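Long-range contacts in putative dehydratase (Mesorhizobium loti, PDB 2POZ), which is of unknown function but probably acts as a lyase, perhaps a dehydratase, of the enolase superfamily, in the branch of mandelate racemase and muconate lactonizing enzyme: residues A[15-20]-A[335-340]; A[11-16]-A[344-349]; A[39-44]-A[305-310]; A[129-134]-A[156-161]; A[311-316]-A[366-371]. All blocks are in the same frame, centred on the assembly; numbering follows the deposited sequence.

Contact 1: residues A[15-20]-A[335-340]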
# COMPACT_ATOMS: atom_id res chain seq x y z
N SER A 15 -29.33 28.81 27.90
CA SER A 15 -30.52 28.81 27.05
C SER A 15 -31.11 27.42 27.01
O SER A 15 -30.79 26.62 26.12
CB SER A 15 -30.14 29.27 25.64
OG SER A 15 -31.29 29.42 24.82
N GLY A 16 -31.98 27.12 27.97
CA GLY A 16 -32.59 25.81 28.02
C GLY A 16 -31.51 24.80 28.34
O GLY A 16 -30.70 25.01 29.24
N ARG A 17 -31.48 23.70 27.60
CA ARG A 17 -30.49 22.65 27.83
C ARG A 17 -29.11 22.98 27.24
O ARG A 17 -28.16 22.24 27.45
CB ARG A 17 -30.98 21.32 27.23
CG ARG A 17 -30.92 21.25 25.70
CD ARG A 17 -31.72 20.05 25.17
NE ARG A 17 -33.16 20.31 25.23
CZ ARG A 17 -34.10 19.37 25.19
NH1 ARG A 17 -33.77 18.08 25.10
NH2 ARG A 17 -35.38 19.71 25.22
N LEU A 18 -29.01 24.09 26.51
CA LEU A 18 -27.74 24.47 25.89
C LEU A 18 -27.06 25.66 26.56
O LEU A 18 -27.68 26.41 27.32
CB LEU A 18 -27.95 24.83 24.41
CG LEU A 18 -28.64 23.82 23.48
CD1 LEU A 18 -28.79 24.45 22.09
CD2 LEU A 18 -27.83 22.53 23.41
N HIS A 19 -25.77 25.83 26.27
CA HIS A 19 -25.00 26.95 26.78
C HIS A 19 -24.23 27.56 25.61
O HIS A 19 -23.01 27.42 25.49
CB HIS A 19 -24.04 26.53 27.91
CG HIS A 19 -23.30 25.25 27.66
ND1 HIS A 19 -22.32 25.13 26.71
CD2 HIS A 19 -23.37 24.05 28.28
CE1 HIS A 19 -21.80 23.91 26.75
NE2 HIS A 19 -22.42 23.23 27.70
N PRO A 20 -24.96 28.25 24.71
CA PRO A 20 -24.38 28.90 23.53
C PRO A 20 -23.31 29.89 23.95
O PRO A 20 -23.46 30.60 24.96
CB PRO A 20 -25.57 29.61 22.90
CG PRO A 20 -26.74 28.76 23.32
CD PRO A 20 -26.41 28.47 24.76
N PRO A 335 -35.89 21.68 16.41
CA PRO A 335 -37.04 22.50 16.80
C PRO A 335 -37.49 22.43 18.27
O PRO A 335 -37.88 23.44 18.85
CB PRO A 335 -38.13 22.05 15.82
CG PRO A 335 -37.78 20.63 15.56
CD PRO A 335 -36.27 20.68 15.40
N ALA A 336 -37.40 21.25 18.88
CA ALA A 336 -37.82 21.08 20.27
C ALA A 336 -37.05 21.94 21.29
O ALA A 336 -37.61 22.35 22.31
CB ALA A 336 -37.73 19.60 20.68
N PHE A 337 -35.78 22.22 21.01
CA PHE A 337 -34.96 23.02 21.92
C PHE A 337 -35.48 24.44 22.15
O PHE A 337 -35.26 25.03 23.21
CB PHE A 337 -33.51 23.09 21.40
CG PHE A 337 -32.77 21.79 21.49
CD1 PHE A 337 -33.45 20.59 21.69
CD2 PHE A 337 -31.38 21.76 21.36
CE1 PHE A 337 -32.76 19.38 21.76
CE2 PHE A 337 -30.69 20.56 21.44
CZ PHE A 337 -31.38 19.37 21.63
N LYS A 338 -36.18 24.98 21.16
CA LYS A 338 -36.72 26.32 21.27
C LYS A 338 -37.83 26.42 22.32
O LYS A 338 -38.20 27.52 22.73
CB LYS A 338 -37.23 26.80 19.91
CG LYS A 338 -36.17 27.47 19.02
CD LYS A 338 -35.01 26.55 18.70
CE LYS A 338 -34.11 27.14 17.61
NZ LYS A 338 -33.36 28.35 18.05
N ALA A 339 -38.35 25.28 22.76
CA ALA A 339 -39.43 25.24 23.75
C ALA A 339 -38.94 25.04 25.18
O ALA A 339 -39.74 25.08 26.12
CB ALA A 339 -40.44 24.15 23.37
N ASP A 340 -37.64 24.81 25.36
CA ASP A 340 -37.10 24.61 26.70
C ASP A 340 -37.40 25.82 27.58
O ASP A 340 -37.51 26.94 27.08
CB ASP A 340 -35.58 24.46 26.65
CG ASP A 340 -35.14 23.13 26.08
OD1 ASP A 340 -36.00 22.30 25.75
OD2 ASP A 340 -33.91 22.93 25.98
O HOH W 1 -32.31 25.24 24.19

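Contact 2: residues A[11-16]-A[344-349]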
# COMPACT_ATOMS: atom_id res chain seq x y z
N TYR A 11 -20.16 36.24 25.30
CA TYR A 11 -21.36 35.88 26.03
C TYR A 11 -21.45 34.37 26.22
O TYR A 11 -21.27 33.61 25.27
CB TYR A 11 -22.59 36.37 25.26
CG TYR A 11 -22.55 37.84 24.91
CD1 TYR A 11 -23.15 38.79 25.74
CD2 TYR A 11 -21.88 38.30 23.77
CE1 TYR A 11 -23.09 40.16 25.45
CE2 TYR A 11 -21.81 39.67 23.47
CZ TYR A 11 -22.41 40.59 24.32
OH TYR A 11 -22.34 41.94 24.04
N LEU A 12 -21.72 33.94 27.45
CA LEU A 12 -21.88 32.53 27.77
C LEU A 12 -23.32 32.39 28.24
O LEU A 12 -23.63 32.61 29.40
CB LEU A 12 -20.90 32.11 28.87
CG LEU A 12 -20.99 30.67 29.40
CD1 LEU A 12 -20.98 29.67 28.26
CD2 LEU A 12 -19.83 30.42 30.35
N LEU A 13 -24.21 32.03 27.33
CA LEU A 13 -25.62 31.91 27.65
C LEU A 13 -26.06 30.65 28.37
O LEU A 13 -25.38 29.63 28.37
CB LEU A 13 -26.47 32.02 26.38
CG LEU A 13 -26.79 33.38 25.76
CD1 LEU A 13 -25.52 34.07 25.30
CD2 LEU A 13 -27.74 33.18 24.59
N LYS A 14 -27.22 30.77 28.99
CA LYS A 14 -27.89 29.66 29.64
C LYS A 14 -29.17 29.73 28.83
O LYS A 14 -29.97 30.64 29.00
CB LYS A 14 -28.20 29.95 31.11
CG LYS A 14 -28.91 28.78 31.80
CD LYS A 14 -29.26 29.06 33.26
CE LYS A 14 -30.49 29.94 33.39
NZ LYS A 14 -30.97 30.01 34.80
N SER A 15 -29.33 28.81 27.90
CA SER A 15 -30.52 28.81 27.05
C SER A 15 -31.11 27.42 27.01
O SER A 15 -30.79 26.62 26.12
CB SER A 15 -30.14 29.27 25.64
OG SER A 15 -31.29 29.42 24.82
N GLY A 16 -31.98 27.12 27.97
CA GLY A 16 -32.59 25.81 28.02
C GLY A 16 -31.51 24.80 28.34
O GLY A 16 -30.70 25.01 29.24
N VAL A 344 -33.37 31.24 25.18
CA VAL A 344 -33.09 32.63 24.88
C VAL A 344 -32.97 32.90 23.39
O VAL A 344 -32.07 32.38 22.73
CB VAL A 344 -31.77 33.08 25.55
CG1 VAL A 344 -31.44 34.52 25.15
CG2 VAL A 344 -31.89 32.97 27.06
N GLU A 345 -33.88 33.71 22.86
CA GLU A 345 -33.84 34.07 21.45
C GLU A 345 -32.79 35.18 21.30
O GLU A 345 -32.96 36.27 21.84
CB GLU A 345 -35.20 34.58 20.98
CG GLU A 345 -35.23 34.96 19.51
CD GLU A 345 -34.72 33.84 18.62
OE1 GLU A 345 -35.38 32.78 18.57
OE2 GLU A 345 -33.66 34.02 17.98
N VAL A 346 -31.72 34.89 20.58
CA VAL A 346 -30.64 35.87 20.39
C VAL A 346 -30.84 36.76 19.17
O VAL A 346 -30.16 37.77 19.03
CB VAL A 346 -29.26 35.17 20.27
CG1 VAL A 346 -29.01 34.28 21.49
CG2 VAL A 346 -29.21 34.34 18.99
N LEU A 347 -31.76 36.40 18.29
CA LEU A 347 -31.96 37.20 17.09
C LEU A 347 -33.29 37.93 17.05
O LEU A 347 -34.30 37.42 17.53
CB LEU A 347 -31.85 36.32 15.84
CG LEU A 347 -30.50 35.65 15.58
CD1 LEU A 347 -30.55 34.96 14.22
CD2 LEU A 347 -29.39 36.69 15.61
N GLU A 348 -33.27 39.11 16.46
CA GLU A 348 -34.48 39.91 16.34
C GLU A 348 -35.33 39.27 15.24
O GLU A 348 -36.56 39.27 15.29
CB GLU A 348 -34.13 41.34 15.96
CG GLU A 348 -35.26 42.32 16.19
CD GLU A 348 -35.54 42.50 17.66
OE1 GLU A 348 -34.66 43.05 18.37
OE2 GLU A 348 -36.64 42.10 18.11
N ASN A 349 -34.64 38.70 14.26
CA ASN A 349 -35.29 38.07 13.12
C ASN A 349 -34.78 36.65 12.90
O ASN A 349 -34.10 36.37 11.91
CB ASN A 349 -35.02 38.92 11.88
CG ASN A 349 -33.69 39.65 11.97
OD1 ASN A 349 -32.63 39.02 12.12
ND2 ASN A 349 -33.74 40.97 11.89
O HOH W 2 -30.27 30.09 22.29

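Contact 3: residues A[39-44]-A[305-310]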
# COMPACT_ATOMS: atom_id res chain seq x y z
N ILE A 39 -19.76 25.17 20.69
CA ILE A 39 -19.66 24.39 21.92
C ILE A 39 -20.86 24.71 22.84
O ILE A 39 -20.69 25.04 24.01
CB ILE A 39 -18.35 24.68 22.68
CG1 ILE A 39 -17.16 24.66 21.71
CG2 ILE A 39 -18.15 23.65 23.79
CD1 ILE A 39 -16.82 23.28 21.12
N ALA A 40 -22.07 24.60 22.29
CA ALA A 40 -23.30 24.88 23.03
C ALA A 40 -23.75 23.68 23.87
O ALA A 40 -24.66 23.80 24.69
CB ALA A 40 -24.40 25.28 22.06
N TYR A 41 -23.12 22.53 23.67
CA TYR A 41 -23.47 21.33 24.42
C TYR A 41 -22.20 20.57 24.78
O TYR A 41 -21.10 20.95 24.37
CB TYR A 41 -24.42 20.44 23.60
CG TYR A 41 -23.88 20.12 22.23
CD1 TYR A 41 -23.13 18.96 22.00
CD2 TYR A 41 -24.05 21.01 21.17
CE1 TYR A 41 -22.56 18.70 20.76
CE2 TYR A 41 -23.49 20.76 19.92
CZ TYR A 41 -22.74 19.61 19.73
OH TYR A 41 -22.18 19.36 18.51
N GLY A 42 -22.36 19.50 25.55
CA GLY A 42 -21.20 18.74 25.96
C GLY A 42 -20.51 19.51 27.07
O GLY A 42 -21.07 20.47 27.62
N VAL A 43 -19.29 19.12 27.40
CA VAL A 43 -18.55 19.78 28.47
C VAL A 43 -17.40 20.65 27.94
O VAL A 43 -16.45 20.13 27.34
CB VAL A 43 -17.99 18.74 29.45
CG1 VAL A 43 -17.26 19.42 30.60
CG2 VAL A 43 -19.12 17.88 29.98
N GLY A 44 -17.49 21.96 28.16
CA GLY A 44 -16.46 22.86 27.69
C GLY A 44 -16.95 24.25 27.27
O GLY A 44 -16.22 25.01 26.63
N ALA A 305 -23.77 17.73 4.81
CA ALA A 305 -24.92 17.91 5.70
C ALA A 305 -24.33 18.61 6.93
O ALA A 305 -24.02 17.97 7.94
CB ALA A 305 -25.50 16.58 6.08
N PRO A 306 -24.20 19.95 6.87
CA PRO A 306 -23.64 20.74 7.97
C PRO A 306 -24.29 20.47 9.31
O PRO A 306 -25.51 20.42 9.42
CB PRO A 306 -23.85 22.18 7.52
CG PRO A 306 -23.90 22.08 6.02
CD PRO A 306 -24.74 20.84 5.83
N HIS A 307 -23.46 20.27 10.33
CA HIS A 307 -23.99 20.05 11.66
C HIS A 307 -24.19 21.41 12.30
O HIS A 307 -23.33 22.29 12.20
CB HIS A 307 -23.02 19.22 12.50
CG HIS A 307 -23.45 19.10 13.93
ND1 HIS A 307 -22.89 19.85 14.94
CD2 HIS A 307 -24.42 18.35 14.51
CE1 HIS A 307 -23.49 19.57 16.08
NE2 HIS A 307 -24.42 18.67 15.85
N VAL A 308 -25.33 21.59 12.95
CA VAL A 308 -25.62 22.85 13.61
C VAL A 308 -26.50 22.63 14.83
O VAL A 308 -27.59 22.06 14.72
CB VAL A 308 -26.32 23.85 12.67
CG1 VAL A 308 -25.39 24.25 11.56
CG2 VAL A 308 -27.56 23.22 12.09
N CYS A 309 -26.02 23.07 15.98
CA CYS A 309 -26.77 22.96 17.22
C CYS A 309 -26.31 24.03 18.21
O CYS A 309 -25.35 23.84 18.95
CB CYS A 309 -26.61 21.59 17.86
SG CYS A 309 -27.62 21.39 19.36
N GLY A 310 -27.00 25.17 18.19
CA GLY A 310 -26.67 26.27 19.08
C GLY A 310 -27.85 27.22 19.10
O GLY A 310 -28.99 26.79 19.15

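Contact 4: residues A[129-134]-A[156-161]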
# COMPACT_ATOMS: atom_id res chain seq x y z
N ASN A 129 -33.81 16.85 14.51
CA ASN A 129 -33.03 16.16 15.53
C ASN A 129 -33.56 16.70 16.86
O ASN A 129 -34.37 17.63 16.88
CB ASN A 129 -31.54 16.49 15.40
CG ASN A 129 -30.64 15.47 16.09
OD1 ASN A 129 -31.10 14.68 16.91
ND2 ASN A 129 -29.35 15.51 15.77
N GLY A 130 -33.11 16.11 17.97
CA GLY A 130 -33.53 16.57 19.29
C GLY A 130 -34.99 16.35 19.66
O GLY A 130 -35.48 16.96 20.62
N TRP A 131 -35.68 15.48 18.94
CA TRP A 131 -37.10 15.23 19.20
C TRP A 131 -37.34 14.00 20.09
O TRP A 131 -38.49 13.64 20.34
CB TRP A 131 -37.84 15.02 17.88
CG TRP A 131 -37.14 14.05 16.94
CD1 TRP A 131 -36.15 14.35 16.04
CD2 TRP A 131 -37.33 12.64 16.87
NE1 TRP A 131 -35.72 13.21 15.42
CE2 TRP A 131 -36.42 12.14 15.90
CE3 TRP A 131 -38.17 11.73 17.53
CZ2 TRP A 131 -36.33 10.78 15.58
CZ3 TRP A 131 -38.09 10.38 17.20
CH2 TRP A 131 -37.17 9.92 16.24
N TYR A 132 -36.26 13.38 20.58
CA TYR A 132 -36.37 12.17 21.41
C TYR A 132 -35.62 12.31 22.73
O TYR A 132 -35.15 11.33 23.30
CB TYR A 132 -35.79 11.00 20.61
CG TYR A 132 -34.41 11.29 20.08
CD1 TYR A 132 -33.27 10.96 20.81
CD2 TYR A 132 -34.24 12.01 18.89
CE1 TYR A 132 -32.00 11.33 20.37
CE2 TYR A 132 -32.98 12.39 18.44
CZ TYR A 132 -31.86 12.05 19.19
OH TYR A 132 -30.61 12.45 18.78
N GLY A 133 -35.54 13.54 23.23
CA GLY A 133 -34.83 13.83 24.46
C GLY A 133 -35.09 12.99 25.70
O GLY A 133 -34.19 12.85 26.54
N ALA A 134 -36.29 12.43 25.83
CA ALA A 134 -36.61 11.61 27.00
C ALA A 134 -37.00 10.19 26.62
O ALA A 134 -37.34 9.38 27.48
CB ALA A 134 -37.76 12.27 27.79
N LEU A 156 -35.73 12.38 9.71
CA LEU A 156 -35.46 12.44 11.14
C LEU A 156 -34.14 11.76 11.49
O LEU A 156 -33.81 10.70 10.96
CB LEU A 156 -36.57 11.73 11.91
CG LEU A 156 -38.03 12.11 11.67
CD1 LEU A 156 -38.93 11.07 12.34
CD2 LEU A 156 -38.32 13.51 12.22
N LYS A 157 -33.38 12.38 12.39
CA LYS A 157 -32.13 11.78 12.86
C LYS A 157 -32.27 11.50 14.35
O LYS A 157 -32.88 12.29 15.08
CB LYS A 157 -30.92 12.71 12.65
CG LYS A 157 -29.60 12.00 12.99
CD LYS A 157 -28.35 12.79 12.60
CE LYS A 157 -27.91 13.75 13.69
NZ LYS A 157 -26.72 14.55 13.24
N PHE A 158 -31.71 10.38 14.80
CA PHE A 158 -31.79 10.05 16.22
C PHE A 158 -30.66 9.13 16.67
O PHE A 158 -30.07 8.40 15.87
CB PHE A 158 -33.16 9.43 16.55
CG PHE A 158 -33.46 8.16 15.80
CD1 PHE A 158 -33.45 6.93 16.45
CD2 PHE A 158 -33.76 8.20 14.43
CE1 PHE A 158 -33.74 5.75 15.75
CE2 PHE A 158 -34.05 7.02 13.74
CZ PHE A 158 -34.04 5.80 14.40
N TYR A 159 -30.37 9.19 17.97
CA TYR A 159 -29.33 8.39 18.61
C TYR A 159 -30.08 7.27 19.34
O TYR A 159 -30.78 7.53 20.31
CB TYR A 159 -28.57 9.29 19.60
CG TYR A 159 -27.51 8.60 20.42
CD1 TYR A 159 -26.34 8.11 19.83
CD2 TYR A 159 -27.66 8.45 21.80
CE1 TYR A 159 -25.34 7.50 20.59
CE2 TYR A 159 -26.67 7.84 22.58
CZ TYR A 159 -25.51 7.37 21.96
OH TYR A 159 -24.53 6.80 22.73
N PRO A 160 -29.93 6.02 18.88
CA PRO A 160 -30.62 4.90 19.51
C PRO A 160 -29.87 4.13 20.59
O PRO A 160 -30.37 3.14 21.11
CB PRO A 160 -30.93 4.00 18.33
CG PRO A 160 -29.63 4.09 17.56
CD PRO A 160 -29.30 5.59 17.61
N LEU A 161 -28.67 4.60 20.94
CA LEU A 161 -27.86 3.89 21.92
C LEU A 161 -27.86 4.44 23.35
O LEU A 161 -27.08 3.99 24.19
CB LEU A 161 -26.41 3.80 21.41
CG LEU A 161 -26.20 3.31 19.96
CD1 LEU A 161 -24.70 3.30 19.62
CD2 LEU A 161 -26.80 1.90 19.79

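Contact 5: residues A[311-316]-A[366-371]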
# COMPACT_ATOMS: atom_id res chain seq x y z
N SER A 311 -27.58 28.52 19.07
CA SER A 311 -28.66 29.50 19.09
C SER A 311 -29.06 29.82 17.65
O SER A 311 -28.50 29.27 16.69
CB SER A 311 -28.19 30.78 19.78
OG SER A 311 -27.31 31.49 18.93
N SER A 312 -30.04 30.70 17.49
CA SER A 312 -30.50 31.12 16.17
C SER A 312 -29.36 31.74 15.35
O SER A 312 -29.39 31.72 14.12
CB SER A 312 -31.62 32.16 16.31
OG SER A 312 -32.75 31.63 16.96
N LEU A 313 -28.37 32.30 16.03
CA LEU A 313 -27.25 32.92 15.33
C LEU A 313 -26.47 31.91 14.48
O LEU A 313 -26.36 32.07 13.27
CB LEU A 313 -26.29 33.61 16.31
CG LEU A 313 -25.03 34.24 15.70
CD1 LEU A 313 -25.41 35.21 14.58
CD2 LEU A 313 -24.22 34.96 16.77
N ILE A 314 -25.93 30.86 15.10
CA ILE A 314 -25.16 29.89 14.31
C ILE A 314 -26.01 29.20 13.25
O ILE A 314 -25.50 28.81 12.20
CB ILE A 314 -24.47 28.83 15.20
CG1 ILE A 314 -23.47 28.05 14.36
CG2 ILE A 314 -25.50 27.88 15.80
CD1 ILE A 314 -22.33 27.43 15.16
N GLU A 315 -27.31 29.06 13.49
CA GLU A 315 -28.19 28.44 12.50
C GLU A 315 -28.29 29.36 11.28
O GLU A 315 -28.22 28.90 10.14
CB GLU A 315 -29.59 28.21 13.07
CG GLU A 315 -29.66 27.19 14.19
CD GLU A 315 -31.08 27.00 14.72
OE1 GLU A 315 -31.99 26.79 13.89
OE2 GLU A 315 -31.27 27.07 15.96
N THR A 316 -28.46 30.65 11.53
CA THR A 316 -28.58 31.61 10.44
C THR A 316 -27.26 31.72 9.68
O THR A 316 -27.25 31.81 8.45
CB THR A 316 -28.99 32.99 10.98
OG1 THR A 316 -30.26 32.87 11.64
CG2 THR A 316 -29.10 34.01 9.85
N LEU A 366 -24.29 38.31 7.95
CA LEU A 366 -24.87 37.01 8.29
C LEU A 366 -26.40 37.08 8.21
O LEU A 366 -27.08 36.05 8.27
CB LEU A 366 -24.43 36.58 9.69
CG LEU A 366 -22.93 36.34 9.86
CD1 LEU A 366 -22.62 35.99 11.30
CD2 LEU A 366 -22.49 35.23 8.93
N GLY A 367 -26.92 38.29 8.07
CA GLY A 367 -28.36 38.46 7.99
C GLY A 367 -29.03 38.24 9.33
O GLY A 367 -30.22 37.93 9.39
N ALA A 368 -28.26 38.41 10.40
CA ALA A 368 -28.76 38.21 11.75
C ALA A 368 -28.52 39.44 12.63
O ALA A 368 -27.41 39.94 12.72
CB ALA A 368 -28.07 37.00 12.37
N VAL A 369 -29.58 39.91 13.28
CA VAL A 369 -29.49 41.07 14.16
C VAL A 369 -29.70 40.59 15.60
O VAL A 369 -30.75 40.04 15.94
CB VAL A 369 -30.58 42.12 13.82
CG1 VAL A 369 -30.36 43.38 14.65
CG2 VAL A 369 -30.54 42.45 12.33
N LEU A 370 -28.69 40.81 16.44
CA LEU A 370 -28.75 40.39 17.83
C LEU A 370 -29.72 41.25 18.65
O LEU A 370 -29.95 42.42 18.34
CB LEU A 370 -27.37 40.48 18.47
CG LEU A 370 -26.25 39.56 17.99
CD1 LEU A 370 -24.94 40.01 18.61
CD2 LEU A 370 -26.55 38.12 18.37
N ILE A 371 -30.29 40.65 19.68
CA ILE A 371 -31.18 41.37 20.58
C ILE A 371 -30.30 41.54 21.81
O ILE A 371 -30.22 40.66 22.66
CB ILE A 371 -32.43 40.54 20.96
CG1 ILE A 371 -33.20 40.16 19.69
CG2 ILE A 371 -33.32 41.35 21.89
CD1 ILE A 371 -34.48 39.37 19.96

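Contact 1: residues A[15-20]-A[335-340]
A type II' beta turn, Ser15 to Leu18, in the N-terminal capping domain meets a 3-10 segment of the barrel domain where Arg17 and Asp340 form a side-on salt bridge. The turn joins strands 5-12 and 21-27, and the pairing illustrates how a surface loop of one domain can be held by a carboxylate and an aromatic ring of the other. Arg17 NE reaches Asp340 OD2 at 2.8 Å and Arg17 NH2 reaches Asp340 OD1 at 2.7 Å, each through the syn lone pair of its oxygen. Guanidinium and carboxylate are nearly coplanar, 19° apart, and both bonds are close to straight. Asp340 OD2 takes a second donor on its anti side, the backbone Arg17 N at 3.0 Å, so one carboxylate grips main chain and side chain of the same residue. With an alanine in place of Asp340, the guanidinium would probably lose its charge partner and lie less firmly fixed, and the amide of Arg17 would lose this acceptor. The other support of the guanidinium is aromatic. Arg17 bends at chi3 (76°), which lays CD and the guanidinium over one face of Phe337, with the two planes only 11° apart; CD stands 3.7 Å from the ring centroid in a CH-pi contact. Leu18 meets the same ring at its edge rather than its face, CD1 lying 3.8 Å from Phe337 CD2. Gly16 completes the fit through its lack of a side chain: its positive phi suits the turn, a CB would collide with Asp340, and as it is Gly16 CA comes within 3.6 Å of Asp340 CB.

Contact 2: residues A[11-16]-A[344-349]
Val344, Leu13 and Ser15 carry most of this contact, in which the chain leaving strand 5-12 of the capping domain lies against the long loop between strands 331-333 and 353-354 of the barrel domain. The two methyls of Val344 meet different neighbours. Its CG1 meets Leu13 CD2 at 4.0 Å, while CG2, anti to the carbonyl carbon, rests on Lys14 O at 3.6 Å. Leu13 uses that same CD2 branch a second time, touching Val346 CG1 at 3.5 Å, so a single methyl is lodged beside two valines. Leu22 and helix 372-375 extend this apolar patch. Ser15 supplies the polar link. Its OG is swung anti to the backbone N (chi1 -174°) and accepts from Val344 N at 2.8 Å, an almost straight bond of 170°. A water lies 2.8 Å from Ser15 OG and donates to Val344 O, so hydroxyl and water between them serve the N-H and the C=O of one residue. An alanine in place of Ser15 would probably leave Val344 N without its acceptor and the water without one of its holds. The chemistry is thus a division of labour: methyl groups fill the interface, and one hydroxyl takes the backbone N-H of Val344, tying the two loops by a side-chain-to-main-chain bond.

Contact 3: residues A[39-44]-A[305-310]
Ala40 comes first, its CB directed toward the chain at Cys309 and Gly310. That methyl lies 3.6 Å from Cys309 O and 3.9 Å from Gly310 CA, a methyl set against main-chain atoms. Tyr41 follows and has more surface buried here than any other residue of the two segments. Its CG stands between backbone N and carbonyl carbon (chi1 54°), which sends the ring across to the other domain. There Cys309 O meets the ring at its edge, in plane, 3.7 Å from Tyr41 CE2, and Cys309 CB packs 3.8 Å from the same CE2. The sulfur adds an oblique sulfur-aromatic contact, SG being 4.8 Å from the centroid of the Tyr41 ring. In enolase superfamily proteins the active site lies between the capping domain and the C-terminal ends of the barrel strands, and this contact is placed accordingly: 39-44 is a capping-domain loop and 305-310 follows barrel strand 303-304. Farther out on Tyr41, its hydroxyl is hydrogen-bonded to Glu257, and the His307 ring approaches from the opposite direction, rim to rim, with planes at 76° and centroids 6.0 Å apart. His307 ND1 is bonded to Asp280, a pairing that recalls the His-Asp dyad of mandelate racemase. Another subunit closes in on the tyrosine as well: Tyr41 O accepts from Trp81 of that subunit, whose Phe80 forms an edge-to-face pair with the Tyr41 ring.

Contact 4: residues A[129-134]-A[156-161]
Trp131 and Phe158 form the apolar centre, where the loop after barrel strand 123-128 folds over strand 155-158. Trp131 CZ2 touches Phe158 CB at 3.6 Å and Leu156 CB at 3.8 Å. The indole is sandwiched, with Tyr132 CD2 over the centre of one face and Leu156 CD2 above the other, nearer the rim. One face of the Tyr132 ring is in turn met by Phe158 CB, a CH-pi contact 3.8 Å from the Tyr132 ring centroid. The two strands belong to the barrel characteristic of the enolase superfamily, and helices 138-144 and 146-150, in the connection between them, cover this aromatic cluster. Outward, the indole turns polar: Trp131 NE1 gives Lys157 O a weak, bent bond of 3.0 Å and 124°, and another weak one goes to Ala128 O. At the polar edge, Asn129 OD1 accepts from Gly130 N at 2.7 Å and, in the carbonyl plane, from Tyr132 OH at 3.0 Å. Asn129 ND2 donates to Glu332, which also pairs with Lys157 NZ; Glu231 is a second salt-bridge partner of that lysine. With donors on its oxygen and an acceptor at its nitrogen, the Asn129 amide has its rotation fixed, and through Tyr132 OH the aromatic cover is tied to the charged interior of the barrel.

Contact 5: residues A[311-316]-A[366-371]
Thr316 and Leu313, in the first turns of helix 312-324, pack against Leu366, Ala368 and Leu370 of the chain that leads to helix 372-375. The close part is at Thr316. Its CG2 sits 3.3 Å from Leu366 O, nearer than any other pair across these segments, and 4.0 Å from Ala368 CB. The torsion explains this: with CG2 anti to the backbone N and OG1 beside it (chi1 -60°), the methyl faces the other segment while the hydroxyl turns back into its own helix. There Thr316 OG1 donates to Ser312 O at 2.9 Å, and Thr316 N reaches that oxygen from the opposite face of its plane. Ala368 CB is shared, lying also 3.9 Å from Leu313 CD1. Packing is looser at the leucines. The two methyls of Leu313 part company, CD1 meeting Leu366 CD1 at 4.4 Å and CD2 meeting Leu370 CD2 at 4.2 Å. Beyond them Val369, an exposed residue, points away from the helix, while Ala34 of strand 33-37 packs on Leu313 and Leu370. In the barrel domain this joins the start of a helix outside the barrel strands to the C-terminal tail; Ser311 caps that helix, its OG accepting from Leu313 N at 3.2 Å. The threonine spends its hydroxyl within the helix, so it offers the other segment a methyl, and the fit rests on van der Waals contact, closest where that methyl meets a backbone carbonyl.

How the contacts relate
From the N terminus, residues 11-20 leave the first strand of the capping domain and at once open contacts 2 and 1, which share Ser15 and Gly16 and close more than 300 residues later on one barrel-domain loop. Within that span lies contact 3, which joins the capping domain to the barrel near the centre of the chain, and within contact 3 lies the much shorter contact 4, between the loop after one barrel strand and the next strand, 155-158. Contact 5 opens only after contact 3 has closed, and it crosses contacts 1 and 2, since 311-316 precedes their second segments and 366-371 follows them. Glu345 OE2 and Ser312 OG, 2.7 Å apart, join contacts 2 and 5 directly.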